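2-hydroxyhepta-2,4-diene-1,7-dioate isomerase (Mycobacterium abscessus, PDB 3RR6) probably acts as a metal-dependent isomerase or acetylpyruvate hydrolase of the fumarylacetoacetate hydrolase family, although its own reaction remains unproven. Local coordinates at residues Ala60-Ser65 with Pro176-Asp181; Lys66-Gly71 with Ile91-Asn96; Glu120-Ile125 with Gly143-Asn148; Glu188-Val193 with Ser247-Gly252; Ala212-Val217 with Asp227-Gly232. All blocks are in the same frame, centred on the assembly; numbering follows the deposited sequence.

Contact 1 (Ala60-Ser65 with Pro176-Asp181); sequences APILAS and PWIVTD. With EDO (1,2-ethanediol), chain P.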
# COMPACT_ATOMS: atom_id res chain seq x y z
N ALA A 60 3.75 -8.43 -6.00
CA ALA A 60 2.69 -7.61 -5.42
C ALA A 60 1.56 -8.54 -5.00
O ALA A 60 1.25 -9.49 -5.72
CB ALA A 60 2.18 -6.57 -6.41
N PRO A 61 0.96 -8.30 -3.82
CA PRO A 61 0.09 -9.35 -3.24
C PRO A 61 -1.32 -9.48 -3.80
O PRO A 61 -2.05 -10.39 -3.39
CB PRO A 61 0.03 -8.95 -1.76
CG PRO A 61 0.27 -7.48 -1.76
CD PRO A 61 1.29 -7.27 -2.83
N ILE A 62 -1.71 -8.60 -4.71
CA ILE A 62 -3.07 -8.60 -5.24
C ILE A 62 -3.07 -7.98 -6.63
O ILE A 62 -2.19 -7.17 -6.95
CB ILE A 62 -4.01 -7.81 -4.28
CG1 ILE A 62 -5.46 -8.23 -4.46
CG2 ILE A 62 -3.83 -6.31 -4.45
CD1 ILE A 62 -5.83 -9.46 -3.69
N LEU A 63 -4.02 -8.39 -7.45
CA LEU A 63 -4.28 -7.77 -8.74
C LEU A 63 -5.39 -6.73 -8.54
O LEU A 63 -6.56 -7.08 -8.36
CB LEU A 63 -4.72 -8.84 -9.75
CG LEU A 63 -3.68 -9.94 -10.01
CD1 LEU A 63 -4.26 -10.97 -10.99
CD2 LEU A 63 -2.40 -9.33 -10.53
N ALA A 64 -4.99 -5.46 -8.47
CA ALA A 64 -5.91 -4.35 -8.22
C ALA A 64 -6.41 -3.73 -9.50
O ALA A 64 -5.62 -3.51 -10.42
CB ALA A 64 -5.20 -3.25 -7.38
N SER A 65 -7.70 -3.44 -9.57
CA SER A 65 -8.22 -2.73 -10.75
C SER A 65 -7.81 -1.26 -10.73
O SER A 65 -7.57 -0.67 -11.78
CB SER A 65 -9.74 -2.89 -10.89
OG SER A 65 -10.47 -1.93 -10.16
N PRO A 176 4.59 -6.68 1.72
CA PRO A 176 4.95 -7.97 1.10
C PRO A 176 3.80 -8.98 1.00
O PRO A 176 3.90 -9.96 0.27
CB PRO A 176 6.02 -8.50 2.04
CG PRO A 176 5.64 -7.95 3.35
CD PRO A 176 5.13 -6.57 3.08
N TRP A 177 2.74 -8.73 1.76
CA TRP A 177 1.58 -9.61 1.85
C TRP A 177 0.46 -8.85 2.52
O TRP A 177 0.67 -7.77 3.08
CB TRP A 177 1.90 -10.90 2.63
CG TRP A 177 2.70 -10.68 3.88
CD1 TRP A 177 2.34 -9.97 4.99
CD2 TRP A 177 4.02 -11.18 4.14
NE1 TRP A 177 3.36 -9.98 5.92
CE2 TRP A 177 4.39 -10.72 5.42
CE3 TRP A 177 4.92 -11.95 3.41
CZ2 TRP A 177 5.64 -11.02 5.99
CZ3 TRP A 177 6.17 -12.26 3.99
CH2 TRP A 177 6.51 -11.79 5.26
N ILE A 178 -0.74 -9.44 2.48
CA ILE A 178 -1.94 -8.83 3.04
C ILE A 178 -2.31 -9.56 4.32
O ILE A 178 -2.51 -10.77 4.30
CB ILE A 178 -3.09 -8.93 2.03
CG1 ILE A 178 -2.77 -8.11 0.78
CG2 ILE A 178 -4.42 -8.46 2.64
CD1 ILE A 178 -3.59 -8.51 -0.44
N VAL A 179 -2.41 -8.82 5.43
CA VAL A 179 -2.77 -9.42 6.73
C VAL A 179 -4.25 -9.24 6.95
O VAL A 179 -4.75 -8.11 6.93
CB VAL A 179 -1.96 -8.79 7.88
CG1 VAL A 179 -2.30 -9.47 9.21
CG2 VAL A 179 -0.47 -8.89 7.59
N THR A 180 -4.97 -10.34 7.14
CA THR A 180 -6.43 -10.29 7.18
C THR A 180 -7.05 -10.14 8.56
O THR A 180 -8.24 -9.86 8.65
CB THR A 180 -7.04 -11.55 6.57
OG1 THR A 180 -6.68 -12.68 7.38
CG2 THR A 180 -6.58 -11.73 5.14
N ASP A 181 -6.27 -10.34 9.63
CA ASP A 181 -6.84 -10.29 10.99
C ASP A 181 -6.30 -9.11 11.83
O ASP A 181 -6.28 -9.17 13.06
CB ASP A 181 -6.64 -11.64 11.71
CG ASP A 181 -5.17 -12.08 11.78
OD1 ASP A 181 -4.31 -11.57 11.02
OD2 ASP A 181 -4.88 -12.98 12.61
C1 EDO P . -5.43 -11.91 -6.22
O1 EDO P . -5.83 -10.75 -6.95
C2 EDO P . -6.65 -12.70 -5.76
O2 EDO P . -6.94 -13.75 -6.69
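Pro61 and Ile178 meet as aliphatic surfaces set obliquely to one another, the proline ring lying against the end of the isoleucine. The longer branch of Ile178 does the touching: its CD1 packs 3.9 Å from Pro61 CB, and its CG1 lies 4.0 Å from Pro61 CG. Ile178 CG1 stands opposite the carbonyl carbon (chi1 -65°), and the extended chi2 then carries CD1 on to the junction of Pro61 and Ile62. There the methyl also touches Ile62, with Ile62 CB 3.9 Å from Ile178 CD1. Isoleucine suits this place because its longer arm reaches both residues. The carbonyl oxygen Pro61 O is buried under the same methyl, 3.8 Å from Ile178 CD1, and has no polar partner in the model. Pro61 CB further rests on the backbone of Trp177, 4.0 Å from Trp177 CA. The contact thus packs the loop between strands 57-58 and 67-70 against the end of strand 172-179, in a protein of the fumarylacetoacetate hydrolase family. Behind it stands strand 141-152, whose Thr145 touches both Pro61 and Ile178. Pro176, preceded by a cis peptide bond, lays its CG over the centre of one face of the Trp177 ring. Away from the strand, a bound 1,2-ethanediol takes a nearly straight hydrogen bond (170°) from the backbone, 3.0 Å from Leu63 N to its O1.

Contact 2 (Lys66-Gly71 with Ile91-Asn96); sequences KVVAMG and IFIKPN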
# COMPACT_ATOMS: atom_id res chain seq x y z
N LYS A 66 -7.72 -0.68 -9.54
CA LYS A 66 -7.27 0.70 -9.37
C LYS A 66 -6.66 0.85 -7.99
O LYS A 66 -6.93 0.04 -7.10
CB LYS A 66 -8.41 1.69 -9.57
CG LYS A 66 -9.60 1.54 -8.62
CD LYS A 66 -10.69 2.57 -8.93
CE LYS A 66 -12.02 2.31 -8.23
NZ LYS A 66 -12.66 1.01 -8.60
N VAL A 67 -5.83 1.88 -7.86
CA VAL A 67 -5.26 2.30 -6.59
C VAL A 67 -5.77 3.72 -6.33
O VAL A 67 -5.56 4.63 -7.14
CB VAL A 67 -3.71 2.32 -6.61
CG1 VAL A 67 -3.16 2.83 -5.28
CG2 VAL A 67 -3.16 0.92 -6.95
N VAL A 68 -6.48 3.90 -5.23
CA VAL A 68 -6.92 5.22 -4.81
C VAL A 68 -6.02 5.60 -3.64
O VAL A 68 -5.59 4.73 -2.88
CB VAL A 68 -8.41 5.20 -4.39
CG1 VAL A 68 -8.91 6.61 -4.04
CG2 VAL A 68 -9.27 4.61 -5.51
N ALA A 69 -5.69 6.87 -3.53
CA ALA A 69 -4.77 7.32 -2.48
C ALA A 69 -5.25 8.62 -1.86
O ALA A 69 -5.84 9.47 -2.52
CB ALA A 69 -3.36 7.49 -3.03
N MET A 70 -5.00 8.73 -0.55
CA MET A 70 -5.25 9.96 0.20
C MET A 70 -4.05 10.89 0.15
O MET A 70 -2.91 10.44 0.22
CB MET A 70 -5.49 9.60 1.67
CG MET A 70 -6.78 8.84 1.94
SD MET A 70 -8.24 9.88 1.94
CE MET A 70 -7.91 10.84 3.43
N GLY A 71 -4.30 12.19 0.10
CA GLY A 71 -3.22 13.15 0.37
C GLY A 71 -2.94 13.18 1.87
O GLY A 71 -3.85 13.01 2.65
N ILE A 91 -8.45 12.97 -2.64
CA ILE A 91 -8.07 11.66 -3.20
C ILE A 91 -7.53 11.79 -4.61
O ILE A 91 -7.79 12.76 -5.30
CB ILE A 91 -9.24 10.65 -3.17
CG1 ILE A 91 -10.40 11.12 -4.06
CG2 ILE A 91 -9.70 10.44 -1.73
CD1 ILE A 91 -11.50 10.07 -4.27
N PHE A 92 -6.76 10.79 -5.01
CA PHE A 92 -6.29 10.69 -6.40
C PHE A 92 -6.11 9.24 -6.74
O PHE A 92 -6.24 8.37 -5.86
CB PHE A 92 -4.99 11.47 -6.60
CG PHE A 92 -4.01 11.27 -5.51
CD1 PHE A 92 -4.05 12.06 -4.37
CD2 PHE A 92 -3.06 10.26 -5.59
CE1 PHE A 92 -3.16 11.88 -3.34
CE2 PHE A 92 -2.15 10.07 -4.55
CZ PHE A 92 -2.21 10.88 -3.43
N ILE A 93 -5.89 8.96 -8.02
CA ILE A 93 -5.75 7.59 -8.49
C ILE A 93 -4.37 7.36 -9.07
O ILE A 93 -3.84 8.20 -9.80
CB ILE A 93 -6.82 7.24 -9.53
CG1 ILE A 93 -8.17 7.10 -8.85
CG2 ILE A 93 -6.47 5.94 -10.27
CD1 ILE A 93 -9.35 7.13 -9.81
N LYS A 94 -3.81 6.21 -8.72
CA LYS A 94 -2.61 5.69 -9.36
C LYS A 94 -3.05 4.53 -10.24
O LYS A 94 -3.85 3.71 -9.81
CB LYS A 94 -1.59 5.26 -8.32
CG LYS A 94 -1.02 6.43 -7.50
CD LYS A 94 -0.25 5.98 -6.25
CE LYS A 94 1.13 5.43 -6.52
NZ LYS A 94 2.19 6.49 -6.69
N PRO A 95 -2.53 4.45 -11.47
CA PRO A 95 -2.93 3.34 -12.33
C PRO A 95 -2.35 2.02 -11.83
O PRO A 95 -1.29 2.02 -11.20
CB PRO A 95 -2.32 3.71 -13.67
CG PRO A 95 -1.12 4.50 -13.33
CD PRO A 95 -1.50 5.29 -12.09
N ASN A 96 -3.01 0.90 -12.12
CA ASN A 96 -2.49 -0.39 -11.64
C ASN A 96 -1.18 -0.79 -12.32
O ASN A 96 -0.46 -1.65 -11.82
CB ASN A 96 -3.55 -1.51 -11.67
CG ASN A 96 -4.00 -1.89 -13.07
OD1 ASN A 96 -3.42 -1.47 -14.07
ND2 ASN A 96 -5.04 -2.72 -13.14
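The Phe92 ring folds back over Ala69, its cross-strand partner in a hydrogen-bonded antiparallel pair. Phe92 CG sits between its own backbone N and carbonyl carbon (chi1 44°), which turns the ring toward the neighbouring strand. One ring face then lies over Ala69 O, 3.6 Å from the plane and displaced toward the rim, while Phe92 CE2 presses to 3.2 Å from Ala69 CB. The small methyl of alanine suits this tight spot. Trp162 also meets the Phe92 ring, with the planes nearly perpendicular. On the same side of the sheet Val67 lies aslant Lys94, CB to CB at 4.0 Å; beyond this apolar base the lysine bends away at chi3 and chi4 to a salt bridge with Asp149. The opposite side carries Val68, Met70, Ile91 and Ile93. Here Ile91 CG2 approaches Met70 SD to 4.0 Å and Ile91 CB lies 4.1 Å from Val68 CG1, and these three residues give helix 210-220 an apolar surface to pack on. Backbone bonds fix the register: Lys94 N to Val67 O and Ala69 N to Phe92 O are both 2.8 Å, whereas Val67 N to Lys94 O is weak at 3.3 Å. Strands 67-70 and 91-94 thus form a twisted antiparallel pair within the FAH-type beta fold, joined by a long connection free of regular structure.

Contact 3 (Glu120-Ile125 with Gly143-Asn148); sequences ELAIVI and GYTIGN
Glu120 and Gly147 open a ladder of backbone hydrogen bonds that continues through Ala122 with Thr145 to Val124 with Gly143. The two bonds of the middle pair are both 2.9 Å, Ala122 N to Thr145 O and Thr145 N to Ala122 O, but they differ in approach: Thr145 N comes in the carbonyl plane of Ala122, whereas Ala122 N stands 41° above that of Thr145. Of the last pair, Val124 N to Gly143 O is normal at 2.9 Å, and only the return bond, Gly143 N to Val124 O, is weak at 3.5 Å.

Apolar packing divides between the two faces. On one, Ala122 CB lies 3.7 Å from Thr145 CG2, which also crosses to Val124 CG2 at 4.0 Å. The threonine torsion (chi1 -166°) sends OG1 the other way, to a hydrogen bond with Trp177 O, so this short residue offers carbon to its cross-strand partner and oxygen to the next strand. On the second face Ile123 and Tyr144 run side by side, with Ile123 CG1 4.0 Å from Tyr144 CE1, and Leu121 passes at a slant to place CD1 3.9 Å from Tyr144 CB. Such large groups suit a buried face; the Tyr144 side chain also lies by a bound 1,2-ethanediol.

Glu120 also makes a polar contact beyond the pair. Its CB stays beside Gly147, while the carboxylate leads away and OE1 accepts the backbone N-H of Gly232. Neighbouring strands 228-230 and 172-179 flank the pair, and strands 115-125 and 141-152 form a strongly twisted antiparallel couple at the heart of the FAH-type beta fold.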
# COMPACT_ATOMS: atom_id res chain seq x y z
N GLU A 120 3.05 4.26 3.33
CA GLU A 120 1.61 4.27 3.65
C GLU A 120 1.07 2.90 4.03
O GLU A 120 1.51 1.88 3.52
CB GLU A 120 0.79 4.82 2.48
CG GLU A 120 1.42 6.03 1.81
CD GLU A 120 0.48 7.01 1.17
OE1 GLU A 120 -0.74 6.77 1.12
OE2 GLU A 120 0.98 8.08 0.77
N LEU A 121 0.09 2.90 4.93
CA LEU A 121 -0.77 1.74 5.14
C LEU A 121 -1.73 1.62 3.97
O LEU A 121 -2.37 2.61 3.58
CB LEU A 121 -1.56 1.89 6.44
CG LEU A 121 -2.58 0.79 6.73
CD1 LEU A 121 -1.88 -0.50 7.12
CD2 LEU A 121 -3.56 1.22 7.84
N ALA A 122 -1.84 0.41 3.41
CA ALA A 122 -2.71 0.14 2.27
C ALA A 122 -3.89 -0.73 2.67
O ALA A 122 -3.71 -1.81 3.22
CB ALA A 122 -1.92 -0.55 1.14
N ILE A 123 -5.10 -0.26 2.37
CA ILE A 123 -6.33 -1.04 2.52
C ILE A 123 -6.54 -1.85 1.24
O ILE A 123 -6.43 -1.31 0.14
CB ILE A 123 -7.54 -0.10 2.65
CG1 ILE A 123 -7.42 0.82 3.87
CG2 ILE A 123 -8.86 -0.88 2.72
CD1 ILE A 123 -8.36 2.01 3.79
N VAL A 124 -6.86 -3.13 1.37
CA VAL A 124 -7.24 -3.95 0.23
C VAL A 124 -8.71 -4.33 0.37
O VAL A 124 -9.11 -4.97 1.35
CB VAL A 124 -6.37 -5.21 0.06
CG1 VAL A 124 -6.77 -5.96 -1.22
CG2 VAL A 124 -4.86 -4.84 0.05
N ILE A 125 -9.51 -3.94 -0.62
CA ILE A 125 -10.96 -4.20 -0.65
C ILE A 125 -11.23 -5.66 -0.99
O ILE A 125 -10.53 -6.26 -1.82
CB ILE A 125 -11.65 -3.25 -1.66
CG1 ILE A 125 -11.44 -1.79 -1.24
CG2 ILE A 125 -13.12 -3.60 -1.89
CD1 ILE A 125 -12.12 -1.38 0.06
N GLY A 143 -8.00 -7.06 3.89
CA GLY A 143 -6.95 -6.89 4.87
C GLY A 143 -6.06 -5.72 4.50
O GLY A 143 -6.46 -4.85 3.71
N TYR A 144 -4.87 -5.70 5.08
CA TYR A 144 -3.97 -4.54 5.00
C TYR A 144 -2.61 -4.96 4.52
O TYR A 144 -2.13 -6.05 4.85
CB TYR A 144 -3.85 -3.84 6.37
CG TYR A 144 -5.19 -3.40 6.87
CD1 TYR A 144 -5.73 -2.18 6.48
CD2 TYR A 144 -5.97 -4.23 7.66
CE1 TYR A 144 -6.99 -1.79 6.89
CE2 TYR A 144 -7.24 -3.84 8.07
CZ TYR A 144 -7.74 -2.63 7.68
OH TYR A 144 -9.00 -2.25 8.09
N THR A 145 -2.00 -4.09 3.73
CA THR A 145 -0.62 -4.29 3.29
C THR A 145 0.12 -2.95 3.37
O THR A 145 -0.38 -2.00 3.99
CB THR A 145 -0.56 -4.99 1.90
OG1 THR A 145 0.78 -5.46 1.64
CG2 THR A 145 -1.01 -4.09 0.75
N ILE A 146 1.31 -2.89 2.79
CA ILE A 146 2.13 -1.68 2.82
C ILE A 146 2.23 -1.14 1.40
O ILE A 146 2.27 -1.91 0.43
CB ILE A 146 3.54 -1.95 3.37
CG1 ILE A 146 3.46 -2.81 4.63
CG2 ILE A 146 4.29 -0.62 3.64
CD1 ILE A 146 4.81 -3.19 5.21
N GLY A 147 2.24 0.18 1.27
CA GLY A 147 2.47 0.84 -0.01
C GLY A 147 3.50 1.94 0.10
O GLY A 147 3.84 2.39 1.19
N ASN A 148 4.00 2.37 -1.06
CA ASN A 148 4.90 3.52 -1.16
C ASN A 148 4.37 4.39 -2.30
O ASN A 148 4.43 4.00 -3.46
CB ASN A 148 6.32 3.02 -1.43
CG ASN A 148 7.40 4.08 -1.26
OD1 ASN A 148 7.13 5.27 -1.22
ND2 ASN A 148 8.67 3.63 -1.21

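Contact 4 (Glu188-Val193 with Ser247-Gly252); sequences EIRTEV and SVTIEG
Arg190 runs beside Thr249 on the partly exposed face of this strand pair, both side chains pointing the same way. From CB the chain enters the position between backbone N and carbonyl carbon (chi1 89°), which brings CG to 4.2 Å from Thr249 CB, and it then extends straight to NE. That nitrogen forms a salt bridge with the glutamate two residues on: Arg190 NE to Glu192 OE2 is 2.9 Å, close to the guanidinium plane and nearly straight at 169°. Beyond it, the guanidinium lays one face over Thr249 CB, and Arg190 NH1 lies 3.8 Å from Thr249 CG2. NH1 also reaches Glu188 OE2, which lies at the guanidinium edge, in a weak bond of 3.5 Å; Glu188 OE1 has its own salt bridge, to Arg200. Arg190 is long enough to join the acids two residues before and after it. The strands are 188-193 and 245-250, central neighbours in an antiparallel part of the five-stranded mixed sheet. On the other, buried face Ile189 and Ile250 lie side by side, CG1 to CG1 at 3.9 Å, and Ile250 goes on to touch Leu121 and Ile146. Where the regular pairing ends, Glu251 OE1 stands in for a backbone carbonyl: its anti lone pair takes Glu188 N at 2.9 Å, and Arg202 forms a salt bridge with the same oxygen.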
# COMPACT_ATOMS: atom_id res chain seq x y z
N GLU A 188 2.57 1.22 14.34
CA GLU A 188 3.73 2.02 13.90
C GLU A 188 3.97 1.86 12.41
O GLU A 188 3.88 0.74 11.87
CB GLU A 188 5.02 1.65 14.65
CG GLU A 188 6.16 2.64 14.33
CD GLU A 188 7.52 2.24 14.87
OE1 GLU A 188 7.88 2.74 15.94
OE2 GLU A 188 8.25 1.48 14.18
N ILE A 189 4.28 2.97 11.76
CA ILE A 189 4.70 2.99 10.36
C ILE A 189 6.02 3.74 10.28
O ILE A 189 6.15 4.81 10.88
CB ILE A 189 3.61 3.61 9.44
CG1 ILE A 189 4.10 3.69 8.00
CG2 ILE A 189 3.16 5.00 9.94
CD1 ILE A 189 2.98 3.97 7.01
N ARG A 190 7.00 3.19 9.58
CA ARG A 190 8.27 3.89 9.44
C ARG A 190 8.89 3.67 8.07
O ARG A 190 8.72 2.61 7.46
CB ARG A 190 9.23 3.52 10.57
CG ARG A 190 10.10 2.34 10.34
CD ARG A 190 11.22 2.28 11.38
NE ARG A 190 11.98 1.06 11.17
CZ ARG A 190 11.63 -0.15 11.61
NH1 ARG A 190 10.54 -0.33 12.34
NH2 ARG A 190 12.40 -1.19 11.33
N THR A 191 9.60 4.68 7.58
CA THR A 191 10.27 4.61 6.28
C THR A 191 11.75 4.83 6.49
O THR A 191 12.13 5.77 7.20
CB THR A 191 9.74 5.68 5.32
OG1 THR A 191 8.33 5.52 5.17
CG2 THR A 191 10.43 5.58 3.96
N GLU A 192 12.56 3.96 5.89
CA GLU A 192 14.02 4.07 5.95
C GLU A 192 14.61 4.19 4.55
O GLU A 192 14.14 3.54 3.61
CB GLU A 192 14.64 2.87 6.67
CG GLU A 192 14.23 2.70 8.11
CD GLU A 192 14.90 1.52 8.80
OE1 GLU A 192 15.76 0.85 8.18
OE2 GLU A 192 14.57 1.26 9.99
N VAL A 193 15.63 5.02 4.41
CA VAL A 193 16.41 5.10 3.18
C VAL A 193 17.85 4.78 3.57
O VAL A 193 18.45 5.47 4.40
CB VAL A 193 16.32 6.48 2.52
CG1 VAL A 193 17.26 6.58 1.30
CG2 VAL A 193 14.89 6.79 2.12
N SER A 247 12.73 1.39 2.33
CA SER A 247 11.86 0.40 2.93
C SER A 247 10.81 1.07 3.80
O SER A 247 11.04 2.13 4.38
CB SER A 247 12.65 -0.60 3.75
OG SER A 247 13.17 -0.02 4.93
N VAL A 248 9.64 0.44 3.85
CA VAL A 248 8.54 0.90 4.67
C VAL A 248 8.14 -0.28 5.54
O VAL A 248 7.89 -1.37 5.03
CB VAL A 248 7.34 1.37 3.82
CG1 VAL A 248 6.24 1.93 4.71
CG2 VAL A 248 7.78 2.43 2.78
N THR A 249 8.10 -0.06 6.85
CA THR A 249 7.79 -1.12 7.80
C THR A 249 6.52 -0.72 8.56
O THR A 249 6.39 0.40 9.05
CB THR A 249 8.96 -1.35 8.78
OG1 THR A 249 10.13 -1.74 8.03
CG2 THR A 249 8.62 -2.42 9.81
N ILE A 250 5.56 -1.65 8.65
CA ILE A 250 4.35 -1.42 9.43
C ILE A 250 4.19 -2.54 10.45
O ILE A 250 4.24 -3.72 10.12
CB ILE A 250 3.08 -1.29 8.54
CG1 ILE A 250 3.23 -0.10 7.60
CG2 ILE A 250 1.82 -1.13 9.42
CD1 ILE A 250 2.01 0.17 6.71
N GLU A 251 4.01 -2.13 11.70
CA GLU A 251 3.76 -3.02 12.82
C GLU A 251 2.63 -3.99 12.48
O GLU A 251 1.55 -3.58 12.02
CB GLU A 251 3.39 -2.18 14.05
CG GLU A 251 3.12 -2.98 15.31
CD GLU A 251 2.76 -2.10 16.49
OE1 GLU A 251 2.72 -0.86 16.35
OE2 GLU A 251 2.51 -2.68 17.58
N GLY A 252 2.89 -5.28 12.69
CA GLY A 252 1.89 -6.32 12.44
C GLY A 252 1.80 -6.80 11.01
O GLY A 252 1.04 -7.73 10.71
O HOH W 1 7.17 0.08 12.11
O HOH W 2 15.83 -0.80 5.52

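Contact 5 (Ala212-Val217 with Asp227-Gly232); sequences AIVEWV and DVILTG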
# COMPACT_ATOMS: atom_id res chain seq x y z
N ALA A 212 -13.51 6.05 7.74
CA ALA A 212 -13.82 7.33 7.14
C ALA A 212 -13.33 7.39 5.69
O ALA A 212 -14.00 7.94 4.82
CB ALA A 212 -13.20 8.46 7.96
N ILE A 213 -12.15 6.82 5.45
CA ILE A 213 -11.58 6.77 4.11
C ILE A 213 -12.43 5.93 3.17
O ILE A 213 -12.74 6.36 2.07
CB ILE A 213 -10.14 6.21 4.15
CG1 ILE A 213 -9.22 7.18 4.89
CG2 ILE A 213 -9.60 5.96 2.72
CD1 ILE A 213 -7.85 6.59 5.22
N VAL A 214 -12.81 4.74 3.62
CA VAL A 214 -13.68 3.87 2.79
C VAL A 214 -15.03 4.54 2.55
O VAL A 214 -15.56 4.49 1.44
CB VAL A 214 -13.82 2.48 3.42
CG1 VAL A 214 -14.90 1.65 2.71
CG2 VAL A 214 -12.48 1.75 3.40
N GLU A 215 -15.58 5.18 3.57
CA GLU A 215 -16.83 5.93 3.39
C GLU A 215 -16.72 7.02 2.31
O GLU A 215 -17.58 7.12 1.43
CB GLU A 215 -17.31 6.54 4.72
CG GLU A 215 -18.67 7.21 4.63
CD GLU A 215 -19.15 7.75 5.95
OE1 GLU A 215 -19.39 6.96 6.87
OE2 GLU A 215 -19.31 8.99 6.05
N TRP A 216 -15.65 7.80 2.36
CA TRP A 216 -15.46 8.87 1.39
C TRP A 216 -15.27 8.32 -0.02
O TRP A 216 -15.95 8.76 -0.96
CB TRP A 216 -14.27 9.75 1.79
CG TRP A 216 -14.04 10.93 0.91
CD1 TRP A 216 -13.21 11.01 -0.18
CD2 TRP A 216 -14.62 12.24 1.06
NE1 TRP A 216 -13.25 12.27 -0.72
CE2 TRP A 216 -14.10 13.05 0.02
CE3 TRP A 216 -15.52 12.80 1.96
CZ2 TRP A 216 -14.46 14.39 -0.13
CZ3 TRP A 216 -15.88 14.13 1.81
CH2 TRP A 216 -15.35 14.90 0.76
N VAL A 217 -14.33 7.39 -0.17
CA VAL A 217 -13.99 6.88 -1.50
C VAL A 217 -15.18 6.13 -2.11
O VAL A 217 -15.50 6.33 -3.27
CB VAL A 217 -12.75 6.00 -1.47
CG1 VAL A 217 -12.50 5.37 -2.86
CG2 VAL A 217 -11.54 6.80 -1.02
N ASP A 227 -9.16 -3.91 -5.16
CA ASP A 227 -8.80 -2.49 -5.19
C ASP A 227 -8.01 -2.12 -3.93
O ASP A 227 -8.23 -2.66 -2.85
CB ASP A 227 -10.03 -1.59 -5.32
CG ASP A 227 -10.59 -1.55 -6.73
OD1 ASP A 227 -9.96 -2.11 -7.66
OD2 ASP A 227 -11.67 -0.94 -6.89
N VAL A 228 -7.10 -1.18 -4.10
CA VAL A 228 -6.22 -0.73 -3.03
C VAL A 228 -6.51 0.73 -2.73
O VAL A 228 -6.65 1.53 -3.65
CB VAL A 228 -4.76 -0.90 -3.44
CG1 VAL A 228 -3.81 -0.26 -2.42
CG2 VAL A 228 -4.42 -2.38 -3.60
N ILE A 229 -6.60 1.07 -1.44
CA ILE A 229 -6.67 2.47 -1.01
C ILE A 229 -5.48 2.76 -0.10
O ILE A 229 -5.35 2.18 0.98
CB ILE A 229 -7.97 2.82 -0.26
CG1 ILE A 229 -9.20 2.43 -1.07
CG2 ILE A 229 -7.97 4.33 0.05
CD1 ILE A 229 -10.52 2.52 -0.28
N LEU A 230 -4.61 3.66 -0.54
CA LEU A 230 -3.48 4.11 0.28
C LEU A 230 -3.97 5.20 1.21
O LEU A 230 -4.63 6.14 0.78
CB LEU A 230 -2.34 4.62 -0.60
CG LEU A 230 -1.79 3.65 -1.64
CD1 LEU A 230 -0.62 4.29 -2.37
CD2 LEU A 230 -1.35 2.34 -0.99
N THR A 231 -3.64 5.09 2.49
CA THR A 231 -4.30 5.91 3.52
C THR A 231 -3.60 7.22 3.89
O THR A 231 -4.06 7.92 4.78
CB THR A 231 -4.53 5.09 4.79
OG1 THR A 231 -3.28 4.62 5.30
CG2 THR A 231 -5.48 3.90 4.50
N GLY A 232 -2.52 7.56 3.19
CA GLY A 232 -1.78 8.80 3.42
C GLY A 232 -0.40 8.54 4.02
O GLY A 232 -0.01 7.39 4.23
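Helix 210-220 packs on one side of strand 228-230, a helix-on-sheet contact of the fumarylacetoacetate hydrolase fold, and aliphatic carbons make the interface, including the methyl of Thr231. The axes of the two short segments stay 10.2 Å apart and are inclined at 118°, a separation that branched side chains from both elements fill. Ile229 is the strand's main contributor. Its CG2 meets Ile213 CG2 at 3.5 Å, methyl to methyl, as the two isoleucines slide past each other in opposite directions. In Ile229 the torsion (chi1 -53°) turns CG2 toward Ile213 and sends the longer branch out toward the helix. CD1 at its end comes 4.2 Å from Val214 CG2 and 4.3 Å from Val217 CB, so one isoleucine touches successive turns. The other branch of Ile213 crosses Thr231 at about a right angle, its CD1 3.7 Å from Thr231 CG2. Threonine suits this junction because it presents a methyl to the helix while OG1 hydrogen-bonds to Leu121 O on strand 115-125. Around these residues the packing continues into strand 67-70, where Met70 touches Ile213 and Val68 touches Val217, and into Ile91 beyond. Residues one helical turn apart, such as Ile213 and Val217, thus form an apolar stripe against the sheet, the common pattern of a helix packed across beta strands.

In the fold
Contact 3 lies nearest the chain's centre and, like contacts 1 and 5, is buried; contacts 2 and 4 are only partly so. Strand 228-230 links three of them, pairing with strand 67-70 of contact 2 and strand 115-125 of contact 3 while meeting the helix in contact 5. Contact 1 joins contact 3 through strands 172-179 and 141-152. Contact 4 belongs to a different sheet, whose apolar side packs on contact 3. Chemistry follows place: contacts 2, 3 and 4 share backbone ladders, but only contact 4 has a salt-bridge network between its own residues, on its more open face, whereas contacts 1 and 5 join their segments by apolar packing alone.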